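Local coordinates for L544 (Acanthamoeba polyphaga mimivirus, PDB 4AMQ), which probably acts as a metal-dependent nucleotidyl transferase of the virus, with a suggested link to transcription-coupled DNA repair, at residues Ile38-Pro46 and Arg85-Asp96; Leu314-Ile325 and Leu344-Ser355. One frame throughout, in Å; residues are numbered along the deposited sequence.

Interaction 1 of 2, residues Ile38-Pro46 and Arg85-Asp96. With MG (magnesium ion), chain D.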
loop_
_atom_site.group_PDB
_atom_site.type_symbol
_atom_site.label_atom_id
_atom_site.label_comp_id
_atom_site.label_asym_id
_atom_site.label_seq_id
_atom_site.Cartn_x
_atom_site.Cartn_y
_atom_site.Cartn_z
ATOM N N ILE A 38 19.715 2.573 -4.199
ATOM C CA ILE A 38 18.554 3.060 -3.462
ATOM C C ILE A 38 18.634 2.771 -1.963
ATOM O O ILE A 38 18.653 3.695 -1.151
ATOM C CB ILE A 38 17.236 2.494 -4.027
ATOM C CG1 ILE A 38 17.115 2.816 -5.516
ATOM C CG2 ILE A 38 16.048 3.065 -3.269
ATOM C CD1 ILE A 38 17.188 4.293 -5.814
ATOM N N LEU A 39 18.688 1.492 -1.603
ATOM C CA LEU A 39 18.643 1.082 -0.198
ATOM C C LEU A 39 19.673 1.759 0.720
ATOM O O LEU A 39 19.339 2.149 1.839
ATOM C CB LEU A 39 18.735 -0.444 -0.071
ATOM C CG LEU A 39 17.591 -1.243 -0.701
ATOM C CD1 LEU A 39 17.658 -2.692 -0.262
ATOM C CD2 LEU A 39 16.247 -0.638 -0.335
ATOM N N PRO A 40 20.928 1.897 0.258
ATOM C CA PRO A 40 21.922 2.529 1.132
ATOM C C PRO A 40 21.528 3.959 1.480
ATOM O O PRO A 40 22.040 4.538 2.436
ATOM C CB PRO A 40 23.191 2.529 0.274
ATOM C CG PRO A 40 22.989 1.417 -0.698
ATOM C CD PRO A 40 21.523 1.437 -1.008
ATOM N N LYS A 41 20.610 4.520 0.703
ATOM C CA LYS A 41 20.210 5.903 0.891
ATOM C C LYS A 41 18.990 6.041 1.806
ATOM O O LYS A 41 18.868 7.023 2.540
ATOM C CB LYS A 41 19.938 6.552 -0.467
ATOM C CG LYS A 41 19.870 8.063 -0.433
ATOM C CD LYS A 41 20.700 8.661 -1.556
ATOM C CE LYS A 41 20.327 8.061 -2.899
ATOM N NZ LYS A 41 21.127 8.661 -4.005
ATOM N N ILE A 42 18.100 5.054 1.774
ATOM C CA ILE A 42 16.834 5.160 2.495
ATOM C C ILE A 42 16.771 4.335 3.777
ATOM O O ILE A 42 15.896 4.561 4.618
ATOM C CB ILE A 42 15.629 4.786 1.597
ATOM C CG1 ILE A 42 15.635 3.286 1.286
ATOM C CG2 ILE A 42 15.641 5.608 0.321
ATOM C CD1 ILE A 42 14.437 2.822 0.471
ATOM N N LEU A 43 17.680 3.378 3.926
ATOM C CA LEU A 43 17.704 2.546 5.129
ATOM C C LEU A 43 18.290 3.295 6.324
ATOM O O LEU A 43 19.175 4.135 6.170
ATOM C CB LEU A 43 18.487 1.253 4.884
ATOM C CG LEU A 43 17.857 0.207 3.962
ATOM C CD1 LEU A 43 18.839 -0.917 3.680
ATOM C CD2 LEU A 43 16.569 -0.340 4.558
ATOM N N VAL A 44 17.785 2.994 7.517
ATOM C CA VAL A 44 18.337 3.564 8.742
ATOM C C VAL A 44 19.729 2.992 9.012
ATOM O O VAL A 44 20.655 3.722 9.364
ATOM C CB VAL A 44 17.421 3.298 9.949
ATOM C CG1 VAL A 44 18.103 3.726 11.239
ATOM C CG2 VAL A 44 16.094 4.020 9.774
ATOM N N VAL A 45 19.862 1.678 8.848
ATOM C CA VAL A 45 21.161 1.016 8.864
ATOM C C VAL A 45 21.323 0.234 7.562
ATOM O O VAL A 45 20.604 -0.732 7.320
ATOM C CB VAL A 45 21.310 0.069 10.076
ATOM C CG1 VAL A 45 22.649 -0.648 10.036
ATOM C CG2 VAL A 45 21.170 0.845 11.370
ATOM N N PRO A 46 22.258 0.671 6.705
ATOM C CA PRO A 46 22.443 0.136 5.350
ATOM C C PRO A 46 23.060 -1.261 5.296
ATOM O O PRO A 46 22.882 -1.960 4.296
ATOM C CB PRO A 46 23.403 1.144 4.704
ATOM C CG PRO A 46 23.354 2.359 5.582
ATOM C CD PRO A 46 23.124 1.833 6.954
ATOM N N ARG A 85 18.447 10.357 13.657
ATOM C CA ARG A 85 18.791 9.637 12.431
ATOM C C ARG A 85 17.689 9.758 11.375
ATOM O O ARG A 85 17.965 9.750 10.178
ATOM C CB ARG A 85 19.087 8.163 12.728
ATOM C CG ARG A 85 19.242 7.282 11.492
ATOM C CD ARG A 85 20.348 7.772 10.556
ATOM N NE ARG A 85 20.519 6.878 9.413
ATOM C CZ ARG A 85 21.166 7.200 8.297
ATOM N NH1 ARG A 85 21.705 8.404 8.166
ATOM N NH2 ARG A 85 21.269 6.319 7.309
ATOM N N ILE A 86 16.443 9.865 11.825
ATOM C CA ILE A 86 15.321 10.055 10.915
ATOM C C ILE A 86 15.352 11.477 10.367
ATOM O O ILE A 86 15.055 11.709 9.194
ATOM C CB ILE A 86 13.968 9.782 11.604
ATOM C CG1 ILE A 86 13.939 8.359 12.165
ATOM C CG2 ILE A 86 12.820 9.980 10.629
ATOM C CD1 ILE A 86 14.310 7.296 11.150
ATOM N N VAL A 87 15.724 12.422 11.222
ATOM C CA VAL A 87 15.897 13.804 10.804
ATOM C C VAL A 87 16.984 13.896 9.740
ATOM O O VAL A 87 16.825 14.593 8.740
ATOM C CB VAL A 87 16.241 14.716 11.997
ATOM C CG1 VAL A 87 16.765 16.061 11.514
ATOM C CG2 VAL A 87 15.020 14.899 12.883
ATOM N N ASP A 88 18.084 13.180 9.955
ATOM C CA ASP A 88 19.174 13.151 8.985
ATOM C C ASP A 88 18.696 12.595 7.646
ATOM O O ASP A 88 18.998 13.150 6.593
ATOM C CB ASP A 88 20.350 12.331 9.517
ATOM C CG ASP A 88 21.013 12.974 10.723
ATOM O OD1 ASP A 88 20.479 13.985 11.226
ATOM O OD2 ASP A 88 22.061 12.463 11.176
ATOM N N LEU A 89 17.948 11.499 7.690
ATOM C CA LEU A 89 17.384 10.921 6.475
ATOM C C LEU A 89 16.511 11.934 5.741
ATOM O O LEU A 89 16.665 12.149 4.541
ATOM C CB LEU A 89 16.578 9.659 6.796
ATOM C CG LEU A 89 17.396 8.385 7.013
ATOM C CD1 LEU A 89 16.508 7.245 7.487
ATOM C CD2 LEU A 89 18.128 8.000 5.732
ATOM N N ILE A 90 15.595 12.557 6.471
ATOM C CA ILE A 90 14.689 13.530 5.880
ATOM C C ILE A 90 15.447 14.663 5.189
ATOM O O ILE A 90 15.164 14.986 4.041
ATOM C CB ILE A 90 13.698 14.087 6.922
ATOM C CG1 ILE A 90 12.793 12.960 7.433
ATOM C CG2 ILE A 90 12.864 15.218 6.327
ATOM C CD1 ILE A 90 11.775 13.399 8.470
ATOM N N ASN A 91 16.425 15.244 5.879
ATOM C CA ASN A 91 17.202 16.348 5.317
ATOM C C ASN A 91 18.006 15.959 4.078
ATOM O O ASN A 91 18.207 16.775 3.180
ATOM C CB ASN A 91 18.128 16.963 6.372
ATOM C CG ASN A 91 17.375 17.784 7.401
ATOM O OD1 ASN A 91 17.735 17.809 8.577
ATOM N ND2 ASN A 91 16.321 18.456 6.962
ATOM N N SER A 92 18.463 14.712 4.031
ATOM C CA SER A 92 19.258 14.242 2.904
ATOM C C SER A 92 18.405 14.071 1.654
ATOM O O SER A 92 18.930 13.857 0.564
ATOM C CB SER A 92 19.936 12.913 3.244
ATOM O OG SER A 92 18.985 11.860 3.299
ATOM N N PHE A 93 17.088 14.159 1.814
ATOM C CA PHE A 93 16.172 13.944 0.696
ATOM C C PHE A 93 15.581 15.241 0.152
ATOM O O PHE A 93 14.957 15.245 -0.905
ATOM C CB PHE A 93 15.034 13.003 1.105
ATOM C CG PHE A 93 15.491 11.624 1.460
ATOM C CD1 PHE A 93 16.530 11.025 0.770
ATOM C CD2 PHE A 93 14.888 10.929 2.493
ATOM C CE1 PHE A 93 16.956 9.754 1.101
ATOM C CE2 PHE A 93 15.311 9.661 2.827
ATOM C CZ PHE A 93 16.345 9.073 2.129
ATOM N N THR A 94 15.775 16.338 0.873
ATOM C CA THR A 94 15.135 17.600 0.512
ATOM C C THR A 94 15.435 18.040 -0.928
ATOM O O THR A 94 14.577 18.606 -1.603
ATOM C CB THR A 94 15.515 18.715 1.500
ATOM O OG1 THR A 94 15.244 18.272 2.836
ATOM C CG2 THR A 94 14.717 19.984 1.215
ATOM N N ASN A 95 16.650 17.773 -1.392
ATOM C CA ASN A 95 17.036 18.120 -2.755
ATOM C C ASN A 95 17.211 16.887 -3.635
ATOM O O ASN A 95 17.966 16.910 -4.603
ATOM C CB ASN A 95 18.321 18.948 -2.757
ATOM C CG ASN A 95 18.183 20.234 -1.970
ATOM O OD1 ASN A 95 18.927 20.477 -1.019
ATOM N ND2 ASN A 95 17.224 21.067 -2.360
ATOM N N ASP A 96 16.512 15.809 -3.290
ATOM C CA ASP A 96 16.567 14.585 -4.077
ATOM C C ASP A 96 15.200 14.315 -4.701
ATOM O O ASP A 96 14.286 13.847 -4.028
ATOM C CB ASP A 96 16.989 13.405 -3.198
ATOM C CG ASP A 96 17.405 12.190 -4.006
ATOM O OD1 ASP A 96 17.057 12.120 -5.204
ATOM O OD2 ASP A 96 18.082 11.302 -3.442
HETATM MG MG MG D . 12.745 14.425 -2.034
HETATM O O HOH W 1 20.282 9.495 3.013
HETATM O O HOH W 2 11.328 14.627 -4.023
HETATM O O HOH W 3 11.579 15.273 0.081
#
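R85 reaches across to the loop that follows helix 28-42, and the direct hydrogen bonds from one segment to the other all come from its guanidinium. NE donates to V44 O at 3.2 Å, in the carbonyl plane and on a lone pair, with an N-H...O angle of 143°. NH2 adds weak bonds to V44 O and to L43 O, so one flat group straddles two consecutive carbonyls where the chain leaves its helix. L89 CD2 lies over one face of the guanidinium, nearer its border than its middle. A single arginine thus serves the turn just past the helix through its donors while its carbon chain joins the apolar layer.

That layer centres on V44. With CG1 anti to the backbone N (chi1 172°), this methyl lies 3.7 Å from R85 CG, and CG2 is left to meet I86 CD1 and L89 CD1. Farther along, F93 presents its ring edge to the other helix: CZ comes within 3.3 Å of K41 O, with I42 CA also near the ring plane, while K41 CG sits beside CE1.

One water donates to K41 O at 2.9 Å and to S92 OG at 2.7 Å, and that hydroxyl donates in turn to L89 O. K41 NZ and D96 OD2 stay 4.1 Å apart, too far for a salt bridge. D96 ends a type I turn from F93, and the carbonyl oxygens of D96, F93 and I99 bind magnesium together with two waters.

The axes of helical pieces 38-42 and 85-93 make an angle of 126°, 11.3 Å apart at closest. L39 and L43 rest on I69 of strand 66-72, I42 and V44 on F212 and V216 of strand 209-217, and I90 of the second helix packs against helix 169-174.

Interaction 2 of 2, residues Leu314-Ile325 and Leu344-Ser355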
loop_
_atom_site.group_PDB
_atom_site.type_symbol
_atom_site.label_atom_id
_atom_site.label_comp_id
_atom_site.label_asym_id
_atom_site.label_seq_id
_atom_site.Cartn_x
_atom_site.Cartn_y
_atom_site.Cartn_z
ATOM N N LEU A 314 -4.031 -5.146 -21.321
ATOM C CA LEU A 314 -5.066 -5.862 -20.585
ATOM C C LEU A 314 -6.227 -6.255 -21.493
ATOM O O LEU A 314 -6.300 -5.824 -22.645
ATOM C CB LEU A 314 -5.587 -5.010 -19.428
ATOM C CG LEU A 314 -4.576 -4.557 -18.375
ATOM C CD1 LEU A 314 -5.299 -3.858 -17.236
ATOM C CD2 LEU A 314 -3.772 -5.740 -17.854
ATOM N N ASN A 315 -7.132 -7.075 -20.964
ATOM C CA ASN A 315 -8.324 -7.480 -21.699
ATOM C C ASN A 315 -9.597 -7.193 -20.908
ATOM O O ASN A 315 -9.622 -7.350 -19.686
ATOM C CB ASN A 315 -8.252 -8.965 -22.064
ATOM C CG ASN A 315 -7.077 -9.287 -22.972
ATOM O OD1 ASN A 315 -6.160 -10.012 -22.585
ATOM N ND2 ASN A 315 -7.101 -8.751 -24.188
ATOM N N GLY A 316 -10.646 -6.765 -21.607
ATOM C CA GLY A 316 -11.931 -6.505 -20.980
ATOM C C GLY A 316 -12.069 -5.114 -20.389
ATOM O O GLY A 316 -12.980 -4.853 -19.603
ATOM N N ILE A 317 -11.171 -4.211 -20.770
ATOM C CA ILE A 317 -11.172 -2.863 -20.211
ATOM C C ILE A 317 -12.028 -1.912 -21.039
ATOM O O ILE A 317 -11.941 -1.890 -22.266
ATOM C CB ILE A 317 -9.736 -2.299 -20.089
ATOM C CG1 ILE A 317 -8.888 -3.202 -19.195
ATOM C CG2 ILE A 317 -9.754 -0.890 -19.517
ATOM C CD1 ILE A 317 -9.457 -3.366 -17.803
ATOM N N ASP A 318 -12.862 -1.133 -20.360
ATOM C CA ASP A 318 -13.645 -0.100 -21.020
ATOM C C ASP A 318 -12.724 1.025 -21.471
ATOM O O ASP A 318 -12.439 1.948 -20.709
ATOM C CB ASP A 318 -14.717 0.444 -20.075
ATOM C CG ASP A 318 -15.568 1.518 -20.716
ATOM O OD1 ASP A 318 -15.524 1.648 -21.955
ATOM O OD2 ASP A 318 -16.286 2.227 -19.982
ATOM N N MET A 319 -12.258 0.942 -22.713
ATOM C CA MET A 319 -11.297 1.910 -23.237
ATOM C C MET A 319 -11.854 3.327 -23.369
ATOM O O MET A 319 -11.116 4.257 -23.685
ATOM C CB MET A 319 -10.718 1.430 -24.572
ATOM C CG MET A 319 -9.805 0.222 -24.440
ATOM S SD MET A 319 -8.387 0.555 -23.374
ATOM C CE MET A 319 -7.480 1.729 -24.379
ATOM N N ASN A 320 -13.151 3.493 -23.122
ATOM C CA ASN A 320 -13.745 4.827 -23.073
ATOM C C ASN A 320 -13.191 5.632 -21.907
ATOM O O ASN A 320 -13.062 6.854 -21.991
ATOM C CB ASN A 320 -15.269 4.753 -22.967
ATOM C CG ASN A 320 -15.916 4.205 -24.221
ATOM O OD1 ASN A 320 -15.317 4.213 -25.298
ATOM N ND2 ASN A 320 -17.149 3.728 -24.089
ATOM N N ILE A 321 -12.876 4.942 -20.814
ATOM C CA ILE A 321 -12.249 5.574 -19.659
ATOM C C ILE A 321 -10.923 6.200 -20.075
ATOM O O ILE A 321 -10.586 7.309 -19.660
ATOM C CB ILE A 321 -11.986 4.561 -18.522
ATOM C CG1 ILE A 321 -13.287 3.875 -18.090
ATOM C CG2 ILE A 321 -11.311 5.245 -17.338
ATOM C CD1 ILE A 321 -14.366 4.832 -17.613
ATOM N N ILE A 322 -10.176 5.475 -20.903
ATOM C CA ILE A 322 -8.890 5.942 -21.409
ATOM C C ILE A 322 -9.047 7.195 -22.274
ATOM O O ILE A 322 -8.283 8.157 -22.133
ATOM C CB ILE A 322 -8.172 4.839 -22.217
ATOM C CG1 ILE A 322 -8.001 3.577 -21.362
ATOM C CG2 ILE A 322 -6.837 5.346 -22.758
ATOM C CD1 ILE A 322 -7.274 3.812 -20.050
ATOM N N ASP A 323 -10.034 7.183 -23.168
ATOM C CA ASP A 323 -10.310 8.345 -24.010
ATOM C C ASP A 323 -10.673 9.569 -23.166
ATOM O O ASP A 323 -10.250 10.685 -23.463
ATOM C CB ASP A 323 -11.432 8.044 -25.009
ATOM C CG ASP A 323 -11.055 6.958 -26.002
ATOM O OD1 ASP A 323 -9.844 6.681 -26.150
ATOM O OD2 ASP A 323 -11.967 6.384 -26.638
ATOM N N LYS A 324 -11.460 9.356 -22.113
ATOM C CA LYS A 324 -11.811 10.430 -21.186
ATOM C C LYS A 324 -10.576 11.008 -20.492
ATOM O O LYS A 324 -10.516 12.203 -20.204
ATOM C CB LYS A 324 -12.812 9.936 -20.139
ATOM C CG LYS A 324 -14.210 9.689 -20.676
ATOM C CD LYS A 324 -15.263 9.746 -19.565
ATOM C CE LYS A 324 -15.095 8.641 -18.538
ATOM N NZ LYS A 324 -16.065 8.776 -17.405
ATOM N N ILE A 325 -9.590 10.157 -20.226
ATOM C CA ILE A 325 -8.357 10.604 -19.585
ATOM C C ILE A 325 -7.530 11.457 -20.543
ATOM O O ILE A 325 -6.916 12.441 -20.130
ATOM C CB ILE A 325 -7.538 9.407 -19.042
ATOM C CG1 ILE A 325 -8.117 8.937 -17.706
ATOM C CG2 ILE A 325 -6.083 9.774 -18.857
ATOM C CD1 ILE A 325 -7.631 7.567 -17.270
ATOM N N LEU A 344 -10.975 9.961 -12.626
ATOM C CA LEU A 344 -11.053 8.963 -13.688
ATOM C C LEU A 344 -10.281 7.680 -13.368
ATOM O O LEU A 344 -10.662 6.598 -13.809
ATOM C CB LEU A 344 -10.591 9.557 -15.020
ATOM C CG LEU A 344 -11.558 10.604 -15.582
ATOM C CD1 LEU A 344 -10.900 11.448 -16.659
ATOM C CD2 LEU A 344 -12.827 9.938 -16.105
ATOM N N LEU A 345 -9.202 7.798 -12.602
ATOM C CA LEU A 345 -8.439 6.619 -12.200
ATOM C C LEU A 345 -9.263 5.737 -11.270
ATOM O O LEU A 345 -9.011 4.542 -11.152
ATOM C CB LEU A 345 -7.114 7.008 -11.536
ATOM C CG LEU A 345 -6.011 7.529 -12.460
ATOM C CD1 LEU A 345 -4.751 7.850 -11.665
ATOM C CD2 LEU A 345 -5.706 6.527 -13.567
ATOM N N THR A 346 -10.252 6.334 -10.614
ATOM C CA THR A 346 -11.136 5.582 -9.731
ATOM C C THR A 346 -12.053 4.657 -10.531
ATOM O O THR A 346 -12.256 3.500 -10.161
ATOM C CB THR A 346 -11.971 6.513 -8.838
ATOM O OG1 THR A 346 -11.103 7.185 -7.915
ATOM C CG2 THR A 346 -13.011 5.715 -8.059
ATOM N N GLN A 347 -12.604 5.169 -11.627
ATOM C CA GLN A 347 -13.404 4.346 -12.526
ATOM C C GLN A 347 -12.549 3.234 -13.113
ATOM O O GLN A 347 -12.970 2.079 -13.173
ATOM C CB GLN A 347 -13.994 5.190 -13.656
ATOM C CG GLN A 347 -14.970 6.255 -13.194
ATOM C CD GLN A 347 -15.323 7.236 -14.298
ATOM O OE1 GLN A 347 -15.638 6.838 -15.421
ATOM N NE2 GLN A 347 -15.263 8.525 -13.985
ATOM N N LEU A 348 -11.346 3.596 -13.552
ATOM C CA LEU A 348 -10.418 2.637 -14.134
ATOM C C LEU A 348 -10.076 1.546 -13.128
ATOM O O LEU A 348 -10.003 0.370 -13.473
ATOM C CB LEU A 348 -9.143 3.342 -14.598
ATOM C CG LEU A 348 -8.131 2.481 -15.354
ATOM C CD1 LEU A 348 -8.780 1.836 -16.572
ATOM C CD2 LEU A 348 -6.916 3.306 -15.762
ATOM N N TYR A 349 -9.871 1.949 -11.879
ATOM C CA TYR A 349 -9.555 1.016 -10.810
ATOM C C TYR A 349 -10.666 -0.024 -10.694
ATOM O O TYR A 349 -10.411 -1.225 -10.654
ATOM C CB TYR A 349 -9.402 1.780 -9.493
ATOM C CG TYR A 349 -8.806 0.978 -8.360
ATOM C CD1 TYR A 349 -7.429 0.926 -8.169
ATOM C CD2 TYR A 349 -9.617 0.291 -7.467
ATOM C CE1 TYR A 349 -6.879 0.206 -7.130
ATOM C CE2 TYR A 349 -9.074 -0.434 -6.423
ATOM C CZ TYR A 349 -7.704 -0.472 -6.259
ATOM O OH TYR A 349 -7.157 -1.194 -5.223
ATOM N N THR A 350 -11.904 0.457 -10.652
ATOM C CA THR A 350 -13.077 -0.404 -10.586
ATOM C C THR A 350 -13.140 -1.334 -11.789
ATOM O O THR A 350 -13.404 -2.531 -11.658
ATOM C CB THR A 350 -14.366 0.431 -10.547
ATOM O OG1 THR A 350 -14.341 1.295 -9.404
ATOM C CG2 THR A 350 -15.590 -0.475 -10.473
ATOM N N ASN A 351 -12.897 -0.771 -12.965
ATOM C CA ASN A 351 -12.959 -1.538 -14.197
ATOM C C ASN A 351 -11.927 -2.661 -14.222
ATOM O O ASN A 351 -12.230 -3.783 -14.627
ATOM C CB ASN A 351 -12.790 -0.617 -15.406
ATOM C CG ASN A 351 -13.227 -1.270 -16.700
ATOM O OD1 ASN A 351 -12.453 -1.370 -17.649
ATOM N ND2 ASN A 351 -14.471 -1.731 -16.740
ATOM N N ILE A 352 -10.710 -2.358 -13.783
ATOM C CA ILE A 352 -9.643 -3.354 -13.772
ATOM C C ILE A 352 -9.974 -4.490 -12.811
ATOM O O ILE A 352 -9.770 -5.657 -13.125
ATOM C CB ILE A 352 -8.284 -2.738 -13.396
ATOM C CG1 ILE A 352 -7.842 -1.745 -14.474
ATOM C CG2 ILE A 352 -7.232 -3.828 -13.224
ATOM C CD1 ILE A 352 -6.599 -0.976 -14.126
ATOM N N ASN A 353 -10.492 -4.140 -11.640
ATOM C CA ASN A 353 -10.936 -5.137 -10.682
ATOM C C ASN A 353 -11.995 -6.049 -11.272
ATOM O O ASN A 353 -11.892 -7.273 -11.195
ATOM C CB ASN A 353 -11.478 -4.468 -9.423
ATOM C CG ASN A 353 -10.393 -4.175 -8.416
ATOM O OD1 ASN A 353 -9.927 -5.075 -7.717
ATOM N ND2 ASN A 353 -9.983 -2.915 -8.333
ATOM N N LYS A 354 -13.022 -5.442 -11.853
ATOM C CA LYS A 354 -14.103 -6.198 -12.463
ATOM C C LYS A 354 -13.547 -7.191 -13.474
ATOM O O LYS A 354 -13.903 -8.369 -13.462
ATOM C CB LYS A 354 -15.095 -5.252 -13.143
ATOM C CG LYS A 354 -16.276 -5.952 -13.797
ATOM C CD LYS A 354 -17.227 -4.946 -14.422
ATOM C CE LYS A 354 -17.707 -3.943 -13.387
ATOM N NZ LYS A 354 -18.315 -4.619 -12.207
ATOM N N SER A 355 -12.662 -6.710 -14.343
ATOM C CA SER A 355 -12.108 -7.541 -15.406
ATOM C C SER A 355 -11.279 -8.715 -14.883
ATOM O O SER A 355 -11.484 -9.855 -15.297
ATOM C CB SER A 355 -11.274 -6.695 -16.370
ATOM O OG SER A 355 -10.767 -7.487 -17.432
#
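N351 accepts the backbone N-H of D318 in an antiparallel helical hairpin, formed by helices 319-331 and 334-368 of the helical domain. The bond from D318 N to N351 OD1 is 2.8 Å long with an N-H...O angle of 158°, the donor tilted out of the amide carbonyl plane. D318 is itself the N-cap: its OD1 accepts from N320 N at 3.2 Å, the N-H coming in well above the plane of the carboxylate. One helix therefore uses a side chain to fix the residue that caps its partner, a second shell behind the cap.

Two further bonds lie on either side along residues 344-355 of helix 334-368. S355 OG, anti to its own N (chi1 -178°), donates to N315 O in the carbonyl plane; the 2.5 Å separation is short, so its exact length is doubtful. N315 N is satisfied by Y276 OH of helix 274-292. Toward the other end, K324 NZ donates to Q347 OE1 at 2.8 Å, in plane and on a lone pair, where I321 CD1 also touches that oxygen.

The axes of 319-325 and 344-355 run 9.8 Å apart at 163°, and apolar side chains pack between them. I317 CD1 reaches I352 CG1, and I322 and I325 pack onward against helix 297-311. At the far end, the side chains of I325 and L344 pass one another running opposite ways, CG1 of I325 3.7 Å from CB of L344.

How the interactions relate
Both interactions pair helical segments, but they belong to different regions of the chain, their centres 37 Å apart on opposite sides of its centre and their nearest atoms about 21 Å apart. Interaction 1 is the more buried: it lies beside the mixed sheet of the nucleotidyltransferase region, spans widely spaced axes, and is joined by an arginine and a bridging water, with a magnesium-binding turn next to it. Interaction 2 is only partly buried and joins successive helices of the helical region at closer spacing, with an isoleucine-leucine seam bordered by amide, hydroxyl and lysine donors or acceptors. They share no element; common to both is a side chain that bonds the backbone near a helix end.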